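PDB 3ESL: checkpoint serine/threonine-protein kinase BUB1 from Saccharomyces cerevisiae, which takes part in spindle assembly checkpoint signalling, which delays anaphase until chromosomes are bioriented, and phosphorylates BUB3 as well as itself. Local coordinates for residues Leu124-Gln129 and Ser157-Arg162. Numbering follows the deposited sequence.
Sequences LLENAQ and SNYEDR
The carboxylate of Glu126 meets the guanidinium of Arg162 at its edge, with the two planes only 14° apart, while Tyr159 CA lies 3.7 Å above one guanidinium face, offset toward its rim; Arg162 NE in turn sits at the edge of the Tyr159 ring, in its plane. The grip is side-on and two-pronged: Arg162 NE donates to Glu126 OE2 at 2.8 Å with a nearly straight angle of 172°, and Arg162 NH2 donates to Glu126 OE1 at 2.9 Å. Both oxygens use their syn lone pairs and both lie close to the guanidinium plane, so this is a bidentate salt bridge that restrains rotation of the carboxylate about its CG-CD bond. Glu126 reaches it as an extended chain whose CG stands anti to the backbone N; Arg162 instead bends at its third torsion, and the two side chains cross at about a right angle. Glu126 CA and Tyr159 CA are the nearest backbone pair, 9.0 Å apart, so between 124-129 and 157-162 the contact is made by side chains. The segments lie on helix 115-127 and helix 149-165 of the all-alpha, TPR-like N-terminal domain of BUB1, where helix 131-143 intervenes in sequence and packs against both, through Leu125 and Tyr159. At the end of helix 115-127, Gln129 has positive phi and completes a Schellman motif, its backbone N bonding to Glu126 O. Tyr159 runs past Glu126 in the opposite direction, its ring turned 53° from the carboxylate. Glu126 CG lies 3.6 Å from Tyr159 CE1, and Glu126 CB sits 3.9 Å from Tyr159 OH, a hydroxyl that is hydrogen-bonded to Phe131 O. Replacing Glu126 by an alanine would probably leave the Arg162 guanidinium without its carboxylate mate and take the CG contact from Tyr159 CE1.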
ATOM      1  N   LEU A 124      -6.588   5.892  -7.292  1.00 21.71           N
ATOM      2  CA  LEU A 124      -7.773   5.160  -6.825  1.00 22.68           C
ATOM      3  C   LEU A 124      -9.027   6.039  -6.929  1.00 22.78           C
ATOM      4  O   LEU A 124     -10.062   5.597  -7.458  1.00 26.12           O
ATOM      5  CB  LEU A 124      -7.573   4.652  -5.382  1.00 21.42           C
ATOM      6  CG  LEU A 124      -8.757   3.874  -4.795  1.00 26.54           C
ATOM      7  CD1 LEU A 124      -8.797   2.461  -5.317  1.00 28.41           C
ATOM      8  CD2 LEU A 124      -8.703   3.880  -3.270  1.00 25.61           C
ATOM      9  N   LEU A 125      -8.935   7.268  -6.425  1.00 21.32           N
ATOM     10  CA  LEU A 125     -10.064   8.185  -6.431  1.00 24.10           C
ATOM     11  C   LEU A 125     -10.426   8.555  -7.865  1.00 26.56           C
ATOM     12  O   LEU A 125     -11.607   8.639  -8.194  1.00 27.60           O
ATOM     13  CB  LEU A 125      -9.761   9.446  -5.634  1.00 25.46           C
ATOM     14  CG  LEU A 125      -9.539   9.277  -4.128  1.00 25.83           C
ATOM     15  CD1 LEU A 125      -9.357  10.635  -3.468  1.00 30.04           C
ATOM     16  CD2 LEU A 125     -10.700   8.495  -3.496  1.00 29.28           C
ATOM     17  N   GLU A 126      -9.407   8.758  -8.701  1.00 25.20           N
ATOM     18  CA  GLU A 126      -9.644   9.074 -10.124  1.00 29.08           C
ATOM     19  C   GLU A 126     -10.461   7.985 -10.826  1.00 30.67           C
ATOM     20  O   GLU A 126     -11.483   8.282 -11.481  1.00 32.07           O
ATOM     21  CB  GLU A 126      -8.318   9.333 -10.859  1.00 29.67           C
ATOM     22  CG  GLU A 126      -8.480   9.363 -12.389  1.00 30.96           C
ATOM     23  CD  GLU A 126      -7.194   9.644 -13.143  1.00 32.72           C
ATOM     24  OE1 GLU A 126      -6.089   9.601 -12.543  1.00 31.51           O
ATOM     25  OE2 GLU A 126      -7.297   9.918 -14.361  1.00 32.96           O
ATOM     26  N   ASN A 127     -10.018   6.739 -10.693  1.00 27.29           N
ATOM     27  CA  ASN A 127     -10.712   5.589 -11.272  1.00 33.21           C
ATOM     28  C   ASN A 127     -12.135   5.434 -10.733  1.00 32.39           C
ATOM     29  O   ASN A 127     -13.034   4.992 -11.459  1.00 33.14           O
ATOM     30  CB  ASN A 127      -9.912   4.300 -11.072  1.00 32.21           C
ATOM     31  CG  ASN A 127      -8.601   4.292 -11.854  1.00 35.82           C
ATOM     32  OD1 ASN A 127      -8.465   4.967 -12.872  1.00 38.68           O
ATOM     33  ND2 ASN A 127      -7.639   3.515 -11.380  1.00 36.14           N
ATOM     34  N   ALA A 128     -12.334   5.820  -9.474  1.00 29.03           N
ATOM     35  CA  ALA A 128     -13.662   5.793  -8.854  1.00 28.99           C
ATOM     36  C   ALA A 128     -14.472   7.028  -9.222  1.00 29.43           C
ATOM     37  O   ALA A 128     -15.577   7.216  -8.722  1.00 29.30           O
ATOM     38  CB  ALA A 128     -13.554   5.681  -7.341  1.00 27.51           C
ATOM     39  N   GLN A 129     -13.905   7.878 -10.079  1.00 30.34           N
ATOM     40  CA  GLN A 129     -14.570   9.093 -10.557  1.00 30.27           C
ATOM     41  C   GLN A 129     -14.804  10.162  -9.481  1.00 31.30           C
ATOM     42  O   GLN A 129     -15.716  10.983  -9.590  1.00 32.50           O
ATOM     43  CB  GLN A 129     -15.870   8.756 -11.326  1.00 30.93           C
ATOM     44  CG  GLN A 129     -15.736   7.608 -12.301  1.00 29.10           C
ATOM     45  CD  GLN A 129     -16.579   6.425 -11.904  1.00 27.84           C
ATOM     46  OE1 GLN A 129     -17.803   6.539 -11.805  1.00 29.13           O
ATOM     47  NE2 GLN A 129     -15.948   5.275 -11.713  1.00 30.76           N
ATOM     48  N   SER A 157       0.228  17.478 -13.417  1.00 35.00           N
ATOM     49  CA  SER A 157       0.115  18.042 -14.768  1.00 36.03           C
ATOM     50  C   SER A 157      -0.552  17.068 -15.735  1.00 36.03           C
ATOM     51  O   SER A 157      -1.473  17.452 -16.464  1.00 38.35           O
ATOM     52  CB  SER A 157       1.484  18.478 -15.300  1.00 39.00           C
ATOM     53  OG  SER A 157       1.353  19.134 -16.554  1.00 42.38           O
ATOM     54  N   ASN A 158      -0.101  15.812 -15.732  1.00 35.36           N
ATOM     55  CA  ASN A 158      -0.696  14.782 -16.583  1.00 36.35           C
ATOM     56  C   ASN A 158      -2.164  14.538 -16.250  1.00 37.59           C
ATOM     57  O   ASN A 158      -2.975  14.272 -17.141  1.00 37.94           O
ATOM     58  CB  ASN A 158       0.088  13.466 -16.502  1.00 38.73           C
ATOM     59  CG  ASN A 158       1.527  13.608 -16.981  1.00 42.72           C
ATOM     60  OD1 ASN A 158       1.886  14.587 -17.634  1.00 44.83           O
ATOM     61  ND2 ASN A 158       2.353  12.622 -16.662  1.00 42.83           N
ATOM     62  N   TYR A 159      -2.501  14.635 -14.965  1.00 34.37           N
ATOM     63  CA  TYR A 159      -3.879  14.453 -14.525  1.00 34.69           C
ATOM     64  C   TYR A 159      -4.786  15.581 -15.020  1.00 38.09           C
ATOM     65  O   TYR A 159      -5.925  15.338 -15.454  1.00 36.65           O
ATOM     66  CB  TYR A 159      -3.963  14.330 -13.003  1.00 33.18           C
ATOM     67  CG  TYR A 159      -5.362  14.017 -12.527  1.00 31.80           C
ATOM     68  CD1 TYR A 159      -6.150  13.081 -13.207  1.00 32.27           C
ATOM     69  CD2 TYR A 159      -5.904  14.657 -11.414  1.00 34.09           C
ATOM     70  CE1 TYR A 159      -7.435  12.791 -12.782  1.00 32.52           C
ATOM     71  CE2 TYR A 159      -7.198  14.370 -10.983  1.00 34.34           C
ATOM     72  CZ  TYR A 159      -7.951  13.432 -11.676  1.00 32.92           C
ATOM     73  OH  TYR A 159      -9.229  13.131 -11.267  1.00 31.41           O
ATOM     74  N   GLU A 160      -4.285  16.810 -14.953  1.00 37.56           N
ATOM     75  CA  GLU A 160      -5.026  17.951 -15.497  1.00 43.53           C
ATOM     76  C   GLU A 160      -5.296  17.802 -17.003  1.00 41.70           C
ATOM     77  O   GLU A 160      -6.338  18.243 -17.489  1.00 45.42           O
ATOM     78  CB  GLU A 160      -4.324  19.268 -15.162  1.00 42.43           C
ATOM     79  CG  GLU A 160      -4.368  19.578 -13.670  1.00 45.51           C
ATOM     80  CD  GLU A 160      -3.560  20.801 -13.266  1.00 46.90           C
ATOM     81  OE1 GLU A 160      -2.625  21.188 -14.003  1.00 49.97           O
ATOM     82  OE2 GLU A 160      -3.857  21.370 -12.194  1.00 49.62           O
ATOM     83  N   ASP A 161      -4.372  17.159 -17.719  1.00 42.40           N
ATOM     84  CA  ASP A 161      -4.556  16.841 -19.137  1.00 43.06           C
ATOM     85  C   ASP A 161      -5.668  15.816 -19.341  1.00 44.34           C
ATOM     86  O   ASP A 161      -6.421  15.896 -20.316  1.00 40.96           O
ATOM     87  CB  ASP A 161      -3.265  16.297 -19.748  1.00 46.45           C
ATOM     88  CG  ASP A 161      -2.176  17.341 -19.854  1.00 49.67           C
ATOM     89  OD1 ASP A 161      -2.494  18.553 -19.880  1.00 50.19           O
ATOM     90  OD2 ASP A 161      -0.991  16.938 -19.915  1.00 51.77           O
ATOM     91  N   ARG A 162      -5.758  14.848 -18.429  1.00 39.58           N
ATOM     92  CA  ARG A 162      -6.828  13.851 -18.486  1.00 38.76           C
ATOM     93  C   ARG A 162      -8.171  14.482 -18.143  1.00 39.24           C
ATOM     94  O   ARG A 162      -9.193  14.127 -18.737  1.00 39.88           O
ATOM     95  CB  ARG A 162      -6.526  12.654 -17.579  1.00 38.71           C
ATOM     96  CG  ARG A 162      -5.292  11.861 -18.010  1.00 37.83           C
ATOM     97  CD  ARG A 162      -5.225  10.475 -17.365  1.00 39.45           C
ATOM     98  NE  ARG A 162      -5.053  10.521 -15.908  1.00 36.42           N
ATOM     99  CZ  ARG A 162      -3.892  10.720 -15.289  1.00 37.75           C
ATOM    100  NH1 ARG A 162      -2.775  10.916 -15.984  1.00 39.21           N
ATOM    101  NH2 ARG A 162      -3.846  10.729 -13.961  1.00 36.64           N
TER